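Local structure of bifunctional sugar-1-phosphate nucleotidylyltransferase/acetyltransferase (Sulfolobus tokodaii, 5Z0A) at residues Phe4-Gly9 against Ala93-Gly98; Ser125-Tyr130 against Glu149-Asn154; Lys115-Ile120 against Lys193-Lys198; Val227-Leu232 against Lys242-Ile247. The protein catalyses acetyl transfer to amino-sugar 1-phosphates and the coupling of sugar 1-phosphates to UTP or dTTP, supplying nucleotide sugars such as UDP-N-acetylglucosamine. The protein carries 1 engineered substitution. All coordinates share one frame; numbering follows the deposited sequence.

Overall arrangement
Strand 2-7 runs first, and interaction 1 closes an 83-residue loop by laying residues 93-98 beside residues 4-9 within the mixed sheet of the nucleotidylyltransferase part. Interaction 3 opens next, at 115-120, and closes only at 193-198, where the last strand joins one margin of that same sheet. Its centre is about 18 Å from that of interaction 1. Interaction 2 is nested inside this span: residues 125-130 and 149-154 are two loops at the surface, near the sugar-binding residues. Interaction 4 comes last and separately, closing a nine-residue loop where the chain leaves helix 212-225 and enters the parallel strands of the acetyltransferase part, about 33 Å or more, centre to centre, from the others.

Interaction 1: Phe4-Gly9 against Ala93-Gly98; sequences FILAAG and ALIING. Engineered in segment 93-98: Asn-97 (natural residue Tyr).
Phe-4, the residue most covered here, turns the edge of its ring to Ala-93: Phe-4 CE2 reaches Ala-93 CB at 3.7 Å, with the methyl in the ring plane. Its CG stands beside the backbone N (chi1 -64°), which brings the ring edge near the start of strand 92-97. Its backbone is held as well, Phe-4 N giving a 2.8 Å hydrogen bond to Leu-94 O while Phe-4 O accepts from Ile-96 N. Leu-6, on the same face of the sheet, lays CD1 across Ile-95 CG2 at 3.8 Å, and the same methyl comes near OD1 of Asn-97, an engineered residue (Tyr in nature) whose OD1 has no polar partner in the model. These are neighbouring parallel strands in the Rossmann-like sheet of the GT-A nucleotidylyltransferases; 4-7 runs into the nucleotide-binding loop that begins with Ala-8 and Gly-9, and Asn-97 occupies a position in the N-acetylglucosamine 1-phosphate site. On the other face Ile-96 runs alongside Ile-5, their CG1 atoms 3.8 Å apart, where both also touch Gln-37 of helix 33-43. Ile-5 also rests CG2 on Gly-98 CA at 3.7 Å. Replacing Ile-5 by an alanine would probably open a gap beside Ile-96 CG1 and uncover Gly-98. Gly-98 N bonds to Leu-6 O at 2.8 Å from 45° out of the carbonyl plane, and any side chain at Gly-98 would collide with that oxygen.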
loop_
_atom_site.group_PDB
_atom_site.type_symbol
_atom_site.label_atom_id
_atom_site.label_comp_id
_atom_site.label_asym_id
_atom_site.label_seq_id
_atom_site.Cartn_x
_atom_site.Cartn_y
_atom_site.Cartn_z
ATOM N N PHE A 4 -31.116 4.764 38.965
ATOM C CA PHE A 4 -31.617 4.712 37.637
ATOM C C PHE A 4 -30.576 5.282 36.641
ATOM O O PHE A 4 -30.082 6.400 36.795
ATOM C CB PHE A 4 -32.897 5.527 37.560
ATOM C CG PHE A 4 -33.997 4.962 38.424
ATOM C CD1 PHE A 4 -34.872 3.976 37.915
ATOM C CD2 PHE A 4 -34.095 5.322 39.767
ATOM C CE1 PHE A 4 -35.876 3.403 38.707
ATOM C CE2 PHE A 4 -35.095 4.750 40.560
ATOM C CZ PHE A 4 -35.983 3.775 40.021
ATOM N N ILE A 5 -30.305 4.509 35.578
ATOM C CA ILE A 5 -29.522 4.959 34.422
ATOM C C ILE A 5 -30.443 5.289 33.284
ATOM O O ILE A 5 -31.176 4.413 32.786
ATOM C CB ILE A 5 -28.557 3.863 33.950
ATOM C CG1 ILE A 5 -27.596 3.511 35.113
ATOM C CG2 ILE A 5 -27.795 4.324 32.718
ATOM C CD1 ILE A 5 -26.716 2.280 34.916
ATOM N N LEU A 6 -30.401 6.536 32.852
ATOM C CA LEU A 6 -31.253 6.988 31.767
ATOM C C LEU A 6 -30.593 6.771 30.404
ATOM O O LEU A 6 -29.746 7.565 29.984
ATOM C CB LEU A 6 -31.530 8.468 31.945
ATOM C CG LEU A 6 -32.034 8.911 33.330
ATOM C CD1 LEU A 6 -32.408 10.381 33.253
ATOM C CD2 LEU A 6 -33.200 8.061 33.805
ATOM N N ALA A 7 -31.044 5.751 29.694
ATOM C CA ALA A 7 -30.427 5.324 28.422
ATOM C C ALA A 7 -31.463 5.155 27.337
ATOM O O ALA A 7 -31.491 4.133 26.663
ATOM C CB ALA A 7 -29.716 4.022 28.695
ATOM N N ALA A 8 -32.360 6.115 27.219
ATOM C CA ALA A 8 -33.547 5.970 26.361
ATOM C C ALA A 8 -33.564 6.889 25.152
ATOM O O ALA A 8 -34.584 6.998 24.494
ATOM C CB ALA A 8 -34.820 6.193 27.197
ATOM N N GLY A 9 -32.468 7.579 24.892
ATOM C CA GLY A 9 -32.297 8.395 23.673
ATOM C C GLY A 9 -32.105 7.551 22.411
ATOM O O GLY A 9 -31.985 6.331 22.478
ATOM N N ALA A 93 -33.888 8.778 44.911
ATOM C CA ALA A 93 -33.088 7.916 44.009
ATOM C C ALA A 93 -31.835 8.609 43.487
ATOM O O ALA A 93 -31.782 9.845 43.403
ATOM C CB ALA A 93 -33.949 7.408 42.852
ATOM N N LEU A 94 -30.820 7.802 43.179
ATOM C CA LEU A 94 -29.667 8.283 42.370
ATOM C C LEU A 94 -30.036 8.151 40.886
ATOM O O LEU A 94 -30.532 7.123 40.453
ATOM C CB LEU A 94 -28.437 7.484 42.670
ATOM C CG LEU A 94 -27.143 7.950 41.972
ATOM C CD1 LEU A 94 -26.581 9.224 42.599
ATOM C CD2 LEU A 94 -26.152 6.808 42.092
ATOM N N ILE A 95 -29.846 9.220 40.121
ATOM C CA ILE A 95 -30.168 9.228 38.740
ATOM C C ILE A 95 -28.900 9.605 37.991
ATOM O O ILE A 95 -28.287 10.617 38.290
ATOM C CB ILE A 95 -31.259 10.245 38.460
ATOM C CG1 ILE A 95 -32.536 9.836 39.225
ATOM C CG2 ILE A 95 -31.548 10.338 36.964
ATOM C CD1 ILE A 95 -33.529 10.973 39.323
ATOM N N ILE A 96 -28.510 8.807 37.003
ATOM C CA ILE A 96 -27.384 9.198 36.129
ATOM C C ILE A 96 -27.722 9.140 34.635
ATOM O O ILE A 96 -28.387 8.198 34.176
ATOM C CB ILE A 96 -26.122 8.366 36.436
ATOM C CG1 ILE A 96 -26.292 6.922 36.083
ATOM C CG2 ILE A 96 -25.739 8.423 37.923
ATOM C CD1 ILE A 96 -24.946 6.285 35.841
ATOM N N ASN A 97 -27.263 10.119 33.867
ATOM C CA ASN A 97 -27.405 10.033 32.409
ATOM C C ASN A 97 -26.554 8.912 31.845
ATOM O O ASN A 97 -25.386 8.753 32.239
ATOM C CB ASN A 97 -26.976 11.301 31.714
ATOM C CG ASN A 97 -27.960 12.405 31.878
ATOM O OD1 ASN A 97 -29.072 12.204 32.346
ATOM N ND2 ASN A 97 -27.552 13.610 31.486
ATOM N N GLY A 98 -27.139 8.126 30.942
ATOM C CA GLY A 98 -26.471 6.908 30.403
ATOM C C GLY A 98 -25.431 7.197 29.338
ATOM O O GLY A 98 -24.770 6.294 28.902
#

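Interaction 2: Ser125-Tyr130 against Glu149-Asn154; sequences SNPKDY and EIPPSN
A 3.0 Å hydrogen bond from Asn-126 ND2 to Asp-129 OD2 braces the tight turn from which Pro-127 reaches across to Pro-151 and Ser-153. The amide meets the carboxylate oxygen on its anti side, 18° out of the carboxylate plane, and the bond is somewhat bent. Within the same turn Asp-129 N bonds to Asn-126 O and Tyr-130 N to Pro-127 O, both at 3.1 Å, winding the backbone into a short 3-10 segment. Asn-126 OD1 lies in the plane of the Tyr-130 ring, at its edge.

Pro-127 carries the contact, its ring lodged between several parts of the facing loop. Pro-127 CB sits 3.5 Å from Ser-153 O, a carbonyl oxygen that CG also approaches closely. Pro-127 CG in turn packs on Pro-151 CB at 4.0 Å, so two proline rings meet without a polar bond between them. Asn-154 lies beside the Pro-127 ring. Pro-151 CG comes to 4.3 Å from Lys-128 N, while the lysine chain itself leads away from the facing loop. Between the two segments, then, proline carbons meet proline carbons and the Ser-153 carbonyl oxygen; just outside them, Asn-154 is backbone-bonded to Val-124.

Both loops lie in the nucleotidylyltransferase part, near the sugar site, Tyr-130 directly preceding Gly-131 of the N-acetylglucosamine 1-phosphate site. Tyr-130 OH is hydrogen-bonded to Asp-208, and Pro-127 is backed by Val-132 of strand 131-135 and Ile-156 of strand 155-164.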
loop_
_atom_site.group_PDB
_atom_site.type_symbol
_atom_site.label_atom_id
_atom_site.label_comp_id
_atom_site.label_asym_id
_atom_site.label_seq_id
_atom_site.Cartn_x
_atom_site.Cartn_y
_atom_site.Cartn_z
ATOM N N SER A 125 -14.329 23.053 29.297
ATOM C CA SER A 125 -13.864 24.183 28.477
ATOM C C SER A 125 -14.928 24.706 27.500
ATOM O O SER A 125 -14.804 25.828 27.035
ATOM C CB SER A 125 -12.574 23.831 27.733
ATOM O OG SER A 125 -12.790 22.731 26.882
ATOM N N ASN A 126 -15.989 23.933 27.232
ATOM C CA ASN A 126 -17.052 24.342 26.275
ATOM C C ASN A 126 -18.432 24.355 26.907
ATOM O O ASN A 126 -19.336 23.628 26.486
ATOM C CB ASN A 126 -17.040 23.440 25.030
ATOM C CG ASN A 126 -17.245 21.959 25.355
ATOM O OD1 ASN A 126 -16.828 21.470 26.409
ATOM N ND2 ASN A 126 -17.899 21.246 24.451
ATOM N N PRO A 127 -18.623 25.190 27.936
ATOM C CA PRO A 127 -19.914 25.235 28.622
ATOM C C PRO A 127 -21.127 25.607 27.746
ATOM O O PRO A 127 -22.272 25.255 28.108
ATOM C CB PRO A 127 -19.699 26.261 29.762
ATOM C CG PRO A 127 -18.498 27.050 29.371
ATOM C CD PRO A 127 -17.667 26.178 28.479
ATOM N N LYS A 128 -20.884 26.343 26.649
ATOM C CA LYS A 128 -21.907 26.629 25.621
ATOM C C LYS A 128 -22.724 25.418 25.207
ATOM O O LYS A 128 -23.908 25.574 24.911
ATOM C CB LYS A 128 -21.357 27.278 24.353
ATOM C CG LYS A 128 -20.190 26.574 23.725
ATOM C CD LYS A 128 -18.944 27.386 23.454
ATOM C CE LYS A 128 -17.852 27.357 24.434
ATOM N NZ LYS A 128 -16.673 26.739 23.793
ATOM N N ASP A 129 -22.121 24.223 25.218
ATOM C CA ASP A 129 -22.798 23.036 24.729
ATOM C C ASP A 129 -23.615 22.258 25.798
ATOM O O ASP A 129 -24.094 21.160 25.526
ATOM C CB ASP A 129 -21.780 22.136 24.012
ATOM C CG ASP A 129 -21.058 22.858 22.854
ATOM O OD1 ASP A 129 -21.680 23.736 22.224
ATOM O OD2 ASP A 129 -19.882 22.540 22.581
ATOM N N TYR A 130 -23.808 22.841 26.983
ATOM C CA TYR A 130 -24.308 22.098 28.130
ATOM C C TYR A 130 -25.179 22.968 28.994
ATOM O O TYR A 130 -25.291 24.171 28.757
ATOM C CB TYR A 130 -23.105 21.620 28.979
ATOM C CG TYR A 130 -22.242 20.598 28.280
ATOM C CD1 TYR A 130 -20.956 20.929 27.800
ATOM C CD2 TYR A 130 -22.682 19.287 28.133
ATOM C CE1 TYR A 130 -20.159 20.000 27.169
ATOM C CE2 TYR A 130 -21.880 18.352 27.521
ATOM C CZ TYR A 130 -20.637 18.711 27.036
ATOM O OH TYR A 130 -19.857 17.760 26.455
ATOM N N GLU A 149 -25.830 31.077 25.134
ATOM C CA GLU A 149 -24.951 31.678 24.120
ATOM C C GLU A 149 -23.755 32.422 24.758
ATOM O O GLU A 149 -22.637 32.344 24.220
ATOM C CB GLU A 149 -25.749 32.591 23.144
ATOM C CG GLU A 149 -26.521 31.807 21.963
ATOM C CD GLU A 149 -25.527 31.225 20.938
ATOM O OE1 GLU A 149 -25.520 30.071 20.305
ATOM O OE2 GLU A 149 -24.656 32.048 20.799
ATOM N N ILE A 150 -24.002 33.130 25.874
ATOM C CA ILE A 150 -22.934 33.747 26.725
ATOM C C ILE A 150 -22.924 32.951 28.042
ATOM O O ILE A 150 -23.812 33.151 28.877
ATOM C CB ILE A 150 -23.145 35.313 26.935
ATOM C CG1 ILE A 150 -22.563 36.081 25.725
ATOM C CG2 ILE A 150 -22.669 35.925 28.289
ATOM C CD1 ILE A 150 -21.092 36.482 25.747
ATOM N N PRO A 151 -21.950 32.015 28.213
ATOM C CA PRO A 151 -21.984 31.223 29.430
ATOM C C PRO A 151 -21.433 32.021 30.619
ATOM O O PRO A 151 -20.318 32.500 30.546
ATOM C CB PRO A 151 -21.092 30.019 29.093
ATOM C CG PRO A 151 -20.260 30.411 27.915
ATOM C CD PRO A 151 -20.701 31.771 27.458
ATOM N N PRO A 152 -22.217 32.157 31.708
ATOM C CA PRO A 152 -21.767 32.906 32.889
ATOM C C PRO A 152 -20.709 32.193 33.747
ATOM O O PRO A 152 -20.210 32.770 34.728
ATOM C CB PRO A 152 -23.063 33.086 33.710
ATOM C CG PRO A 152 -23.956 31.965 33.296
ATOM C CD PRO A 152 -23.582 31.606 31.880
ATOM N N SER A 153 -20.373 30.952 33.383
ATOM C CA SER A 153 -19.580 30.077 34.235
ATOM C C SER A 153 -19.069 28.880 33.420
ATOM O O SER A 153 -19.611 28.550 32.343
ATOM C CB SER A 153 -20.471 29.599 35.392
ATOM O OG SER A 153 -19.768 28.811 36.307
ATOM N N ASN A 154 -18.028 28.238 33.955
ATOM C CA ASN A 154 -17.517 26.961 33.439
ATOM C C ASN A 154 -18.200 25.736 34.039
ATOM O O ASN A 154 -18.024 24.635 33.528
ATOM C CB ASN A 154 -16.015 26.851 33.722
ATOM C CG ASN A 154 -15.190 27.302 32.561
ATOM O OD1 ASN A 154 -15.579 27.136 31.405
ATOM N ND2 ASN A 154 -14.029 27.873 32.848
#

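Interaction 3: Lys115-Ile120 against Lys193-Lys198; sequences KENAII and KDHRVK
Glu-116 reaches over the start of strand 197-202 and meets Arg-196 and Lys-198 along its whole length. Its CB lies 3.7 Å from Arg-196 O. CG, set beside the backbone N (chi1 -52°), comes to 4.0 Å from Arg-196 NH1, and a bend at chi2 (101°) then swings the carboxylate over the lysine chain. There Glu-116 CD packs on Lys-198 CD at 3.8 Å. OE1 touches the same methylene, and OE2, at the tip, lies nearer to it. Glu-116 OE2 also forms a salt bridge with Arg-196 NH1 at 3.1 Å; its hydrogen bond is weak, and the carboxylate and guanidinium planes are turned 61° apart. Lys-198 NZ stays 5.6 Å from Glu-116 OE2, a charge that may still stabilise the carboxylate. With an alanine in place of Glu-116, the Arg-196 guanidinium would probably lose this carboxylate and be freer to turn, and Lys-198 CD would lose its cover.

The backbones pair in parallel: Lys-198 N bonds to Asn-117 O, and Ile-119 N to Lys-198 O, each at 2.9 Å. Strand 197-202 is thereby added, after helix 184-194, to one margin of the mixed sheet of the GT-A-type nucleotidylyltransferase fold, beside strand 117-123. On the face turned to that helix, Ile-119 CG2 meets Val-197 CG1 at 3.9 Å, and Met-191 touches both Asn-117 and Val-197. The Asn-117 amide oxygen is bonded to Asn-164 N of strand 155-164.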
loop_
_atom_site.group_PDB
_atom_site.type_symbol
_atom_site.label_atom_id
_atom_site.label_comp_id
_atom_site.label_asym_id
_atom_site.label_seq_id
_atom_site.Cartn_x
_atom_site.Cartn_y
_atom_site.Cartn_z
ATOM N N LYS A 115 -29.656 14.162 52.831
ATOM C CA LYS A 115 -31.115 14.183 52.954
ATOM C C LYS A 115 -31.712 15.117 51.875
ATOM O O LYS A 115 -32.757 14.834 51.285
ATOM C CB LYS A 115 -31.509 14.660 54.361
ATOM C CG LYS A 115 -32.942 14.320 54.747
ATOM C CD LYS A 115 -33.410 15.125 55.972
ATOM C CE LYS A 115 -34.909 15.427 55.953
ATOM N NZ LYS A 115 -35.721 14.180 56.020
ATOM N N GLU A 116 -31.013 16.202 51.601
ATOM C CA GLU A 116 -31.435 17.145 50.597
ATOM C C GLU A 116 -31.290 16.555 49.179
ATOM O O GLU A 116 -30.566 15.572 48.949
ATOM C CB GLU A 116 -30.610 18.450 50.673
ATOM C CG GLU A 116 -30.523 19.112 52.063
ATOM C CD GLU A 116 -29.199 18.822 52.781
ATOM O OE1 GLU A 116 -28.745 17.641 52.812
ATOM O OE2 GLU A 116 -28.615 19.796 53.310
ATOM N N ASN A 117 -31.966 17.203 48.255
ATOM C CA ASN A 117 -31.695 17.069 46.838
ATOM C C ASN A 117 -30.291 17.574 46.508
ATOM O O ASN A 117 -29.833 18.599 47.067
ATOM C CB ASN A 117 -32.718 17.860 46.042
ATOM C CG ASN A 117 -34.103 17.327 46.255
ATOM O OD1 ASN A 117 -34.444 16.251 45.778
ATOM N ND2 ASN A 117 -34.898 18.057 46.993
ATOM N N ALA A 118 -29.629 16.890 45.591
ATOM C CA ALA A 118 -28.248 17.266 45.211
ATOM C C ALA A 118 -27.892 16.874 43.795
ATOM O O ALA A 118 -28.424 15.894 43.286
ATOM C CB ALA A 118 -27.277 16.597 46.162
ATOM N N ILE A 119 -27.009 17.659 43.169
ATOM C CA ILE A 119 -26.552 17.392 41.828
ATOM C C ILE A 119 -25.059 17.581 41.762
ATOM O O ILE A 119 -24.483 18.336 42.574
ATOM C CB ILE A 119 -27.263 18.279 40.780
ATOM C CG1 ILE A 119 -26.778 19.717 40.801
ATOM C CG2 ILE A 119 -28.785 18.231 41.013
ATOM C CD1 ILE A 119 -27.204 20.438 39.548
ATOM N N ILE A 120 -24.462 16.941 40.769
ATOM C CA ILE A 120 -23.012 17.092 40.513
ATOM C C ILE A 120 -22.703 18.098 39.410
ATOM O O ILE A 120 -23.345 18.089 38.375
ATOM C CB ILE A 120 -22.353 15.721 40.260
ATOM C CG1 ILE A 120 -22.640 14.883 41.505
ATOM C CG2 ILE A 120 -20.863 15.892 39.956
ATOM C CD1 ILE A 120 -21.849 13.651 41.654
ATOM N N LYS A 193 -36.272 26.488 43.413
ATOM C CA LYS A 193 -36.985 27.661 43.987
ATOM C C LYS A 193 -37.505 27.407 45.413
ATOM O O LYS A 193 -37.417 28.292 46.257
ATOM C CB LYS A 193 -38.203 28.060 43.119
ATOM C CG LYS A 193 -37.928 28.498 41.689
ATOM C CD LYS A 193 -37.128 29.773 41.631
ATOM C CE LYS A 193 -37.001 30.254 40.194
ATOM N NZ LYS A 193 -35.943 31.305 40.102
ATOM N N ASP A 194 -38.033 26.199 45.655
ATOM C CA ASP A 194 -38.641 25.802 46.929
ATOM C C ASP A 194 -37.733 24.987 47.849
ATOM O O ASP A 194 -38.071 24.808 49.030
ATOM C CB ASP A 194 -39.903 24.934 46.695
ATOM C CG ASP A 194 -40.931 25.590 45.771
ATOM O OD1 ASP A 194 -40.952 26.830 45.661
ATOM O OD2 ASP A 194 -41.763 24.852 45.172
ATOM N N HIS A 195 -36.635 24.429 47.327
ATOM C CA HIS A 195 -35.757 23.571 48.143
ATOM C C HIS A 195 -34.302 23.946 47.964
ATOM O O HIS A 195 -33.928 24.589 46.971
ATOM C CB HIS A 195 -35.908 22.093 47.792
ATOM C CG HIS A 195 -37.253 21.514 48.075
ATOM N ND1 HIS A 195 -38.320 21.640 47.207
ATOM C CD2 HIS A 195 -37.689 20.735 49.093
ATOM C CE1 HIS A 195 -39.361 20.984 47.686
ATOM N NE2 HIS A 195 -39.008 20.438 48.836
ATOM N N ARG A 196 -33.496 23.549 48.948
ATOM C CA ARG A 196 -32.039 23.698 48.885
ATOM C C ARG A 196 -31.514 22.497 48.070
ATOM O O ARG A 196 -31.549 21.348 48.567
ATOM C CB ARG A 196 -31.373 23.740 50.300
ATOM C CG ARG A 196 -31.481 25.083 51.044
ATOM C CD ARG A 196 -30.973 24.985 52.481
ATOM N NE ARG A 196 -29.564 24.539 52.433
ATOM C CZ ARG A 196 -29.031 23.448 53.005
ATOM N NH1 ARG A 196 -29.727 22.607 53.776
ATOM N NH2 ARG A 196 -27.732 23.212 52.815
ATOM N N VAL A 197 -31.053 22.779 46.843
ATOM C CA VAL A 197 -30.426 21.767 45.972
ATOM C C VAL A 197 -28.925 21.947 46.083
ATOM O O VAL A 197 -28.369 22.945 45.611
ATOM C CB VAL A 197 -30.868 21.875 44.512
ATOM C CG1 VAL A 197 -30.183 20.811 43.635
ATOM C CG2 VAL A 197 -32.377 21.741 44.435
ATOM N N LYS A 198 -28.270 20.980 46.711
ATOM C CA LYS A 198 -26.812 21.068 46.892
ATOM C C LYS A 198 -26.081 20.748 45.578
ATOM O O LYS A 198 -26.562 19.987 44.762
ATOM C CB LYS A 198 -26.375 20.150 48.031
ATOM C CG LYS A 198 -27.002 20.578 49.371
ATOM C CD LYS A 198 -26.336 19.984 50.615
ATOM C CE LYS A 198 -24.850 20.349 50.764
ATOM N NZ LYS A 198 -23.902 19.239 50.385
#

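Interaction 4: Val227-Leu232 against Lys242-Ile247; sequences VFSQNL and KGKVII
Residues 230-231 pair in parallel with 245-247: Gln-230 N bonds to Val-245 O, Ile-247 N to Gln-230 O at 2.8 Å from 38° above the carbonyl plane, and Leu-232 N, almost straight, to Ile-247 O. Ahead of this pairing, Val-227 folds its side chain over Ile-246, Val-227 CG2 meeting Ile-246 CG1 at 3.8 Å as the two chains cross. The same Ile-246 CG1 runs under the backbone of the next residue, 3.4 Å from Phe-228 O, and CG2 of Ile-246 packs on the Gln-230 chain. Lys-244 leaves its backbone with CG anti to N (chi1 -178°) and bends at chi3, which carries Lys-244 NZ to Val-227 O at 3.0 Å. NZ is also hydrogen-bonded to Leu-223 O and weakly to Asp-224 O, so the ammonium gathers carbonyls at the C-terminal end of helix 212-225, where its charge would suit the helix dipole. Such parallel strands, stacked coil on coil, form the left-handed beta-helix of the hexapeptide-repeat acyltransferases; strand 230-231 is the outermost of its sheet in this chain, with 263-265 on the far side of 245-247. A water bridges Ser-229 and the backbone of Gly-243 and Val-245: it lies 2.7 Å from Ser-229 OG, donates to Gly-243 O at 2.9 Å and accepts from Val-245 N at 3.1 Å. Gly-243 takes a positive phi (71°) at this bend. On the face opposite Ile-246, Asn-231 lies alongside Ile-247, Asn-231 OD1 3.6 Å from Ile-247 CG2, while OD1 bonds to Gly-233 N.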
loop_
_atom_site.group_PDB
_atom_site.type_symbol
_atom_site.label_atom_id
_atom_site.label_comp_id
_atom_site.label_asym_id
_atom_site.label_seq_id
_atom_site.Cartn_x
_atom_site.Cartn_y
_atom_site.Cartn_z
ATOM N N VAL A 227 -5.701 0.651 32.851
ATOM C CA VAL A 227 -5.084 -0.656 32.612
ATOM C C VAL A 227 -3.574 -0.500 32.609
ATOM O O VAL A 227 -3.068 0.601 32.507
ATOM C CB VAL A 227 -5.569 -1.300 31.288
ATOM C CG1 VAL A 227 -6.999 -1.847 31.426
ATOM C CG2 VAL A 227 -5.438 -0.326 30.140
ATOM N N PHE A 228 -2.889 -1.623 32.808
ATOM C CA PHE A 228 -1.463 -1.651 33.013
ATOM C C PHE A 228 -0.875 -2.786 32.166
ATOM O O PHE A 228 -1.594 -3.718 31.764
ATOM C CB PHE A 228 -1.151 -1.820 34.512
ATOM C CG PHE A 228 -1.911 -0.855 35.392
ATOM C CD1 PHE A 228 -1.550 0.466 35.433
ATOM C CD2 PHE A 228 -3.031 -1.255 36.091
ATOM C CE1 PHE A 228 -2.280 1.389 36.172
ATOM C CE2 PHE A 228 -3.789 -0.321 36.816
ATOM C CZ PHE A 228 -3.393 0.989 36.860
ATOM N N SER A 229 0.399 -2.689 31.874
ATOM C CA SER A 229 1.055 -3.668 31.045
ATOM C C SER A 229 0.649 -5.082 31.424
ATOM O O SER A 229 0.603 -5.417 32.622
ATOM C CB SER A 229 2.584 -3.507 31.149
ATOM O OG SER A 229 2.941 -2.257 30.589
ATOM N N GLN A 230 0.347 -5.901 30.402
ATOM C CA GLN A 230 -0.032 -7.291 30.597
ATOM C C GLN A 230 0.154 -8.040 29.305
ATOM O O GLN A 230 -0.028 -7.500 28.186
ATOM C CB GLN A 230 -1.418 -7.587 31.236
ATOM C CG GLN A 230 -2.574 -7.354 30.374
ATOM C CD GLN A 230 -3.831 -8.201 30.629
ATOM O OE1 GLN A 230 -4.367 -8.829 29.667
ATOM N NE2 GLN A 230 -4.445 -7.968 31.718
ATOM N N ASN A 231 0.574 -9.265 29.454
ATOM C CA ASN A 231 0.685 -10.202 28.313
ATOM C C ASN A 231 0.098 -11.546 28.598
ATOM O O ASN A 231 0.748 -12.359 29.244
ATOM C CB ASN A 231 2.105 -10.354 27.834
ATOM C CG ASN A 231 2.196 -11.300 26.635
ATOM O OD1 ASN A 231 1.209 -11.514 25.923
ATOM N ND2 ASN A 231 3.368 -11.842 26.425
ATOM N N LEU A 232 -1.140 -11.766 28.177
ATOM C CA LEU A 232 -1.717 -13.113 28.255
ATOM C C LEU A 232 -1.801 -13.749 26.863
ATOM O O LEU A 232 -2.461 -14.730 26.710
ATOM C CB LEU A 232 -3.080 -13.114 28.941
ATOM C CG LEU A 232 -2.964 -12.786 30.440
ATOM C CD1 LEU A 232 -4.302 -12.373 31.042
ATOM C CD2 LEU A 232 -2.420 -14.031 31.136
ATOM N N LYS A 242 7.321 -0.827 22.771
ATOM C CA LYS A 242 7.670 0.286 23.655
ATOM C C LYS A 242 6.449 0.750 24.421
ATOM O O LYS A 242 5.310 0.800 23.858
ATOM C CB LYS A 242 8.182 1.439 22.856
ATOM C CG LYS A 242 9.403 1.105 22.045
ATOM C CD LYS A 242 9.730 2.266 21.134
ATOM C CE LYS A 242 11.076 2.041 20.505
ATOM N NZ LYS A 242 11.454 3.260 19.795
ATOM N N GLY A 243 6.695 1.159 25.653
ATOM C CA GLY A 243 5.688 1.783 26.533
ATOM C C GLY A 243 4.660 0.725 26.980
ATOM O O GLY A 243 4.947 -0.443 27.055
ATOM N N LYS A 244 3.437 1.150 27.164
ATOM C CA LYS A 244 2.422 0.297 27.810
ATOM C C LYS A 244 1.620 -0.460 26.753
ATOM O O LYS A 244 1.021 0.200 25.892
ATOM C CB LYS A 244 1.507 1.171 28.612
ATOM C CG LYS A 244 0.439 0.436 29.375
ATOM C CD LYS A 244 -0.823 1.297 29.553
ATOM C CE LYS A 244 -0.677 2.080 30.820
ATOM N NZ LYS A 244 -1.883 2.897 31.022
ATOM N N VAL A 245 1.579 -1.787 26.837
ATOM C CA VAL A 245 0.785 -2.624 25.944
ATOM C C VAL A 245 0.002 -3.625 26.706
ATOM O O VAL A 245 0.530 -4.301 27.596
ATOM C CB VAL A 245 1.668 -3.366 24.928
ATOM C CG1 VAL A 245 0.811 -4.037 23.879
ATOM C CG2 VAL A 245 2.534 -2.330 24.217
ATOM N N ILE A 246 -1.281 -3.695 26.410
ATOM C CA ILE A 246 -2.160 -4.692 27.078
ATOM C C ILE A 246 -2.410 -5.731 26.016
ATOM O O ILE A 246 -2.963 -5.406 24.948
ATOM C CB ILE A 246 -3.479 -4.098 27.572
ATOM C CG1 ILE A 246 -3.330 -3.228 28.848
ATOM C CG2 ILE A 246 -4.488 -5.183 27.953
ATOM C CD1 ILE A 246 -2.329 -2.095 28.749
ATOM N N ILE A 247 -2.029 -6.976 26.296
ATOM C CA ILE A 247 -2.307 -8.096 25.410
ATOM C C ILE A 247 -3.208 -9.111 26.129
ATOM O O ILE A 247 -2.775 -9.738 27.116
ATOM C CB ILE A 247 -1.021 -8.768 24.929
ATOM C CG1 ILE A 247 -0.091 -7.754 24.300
ATOM C CG2 ILE A 247 -1.334 -9.936 23.972
ATOM C CD1 ILE A 247 1.344 -8.225 24.154
HETATM O O HOH W 1 4.079 -2.967 28.268
#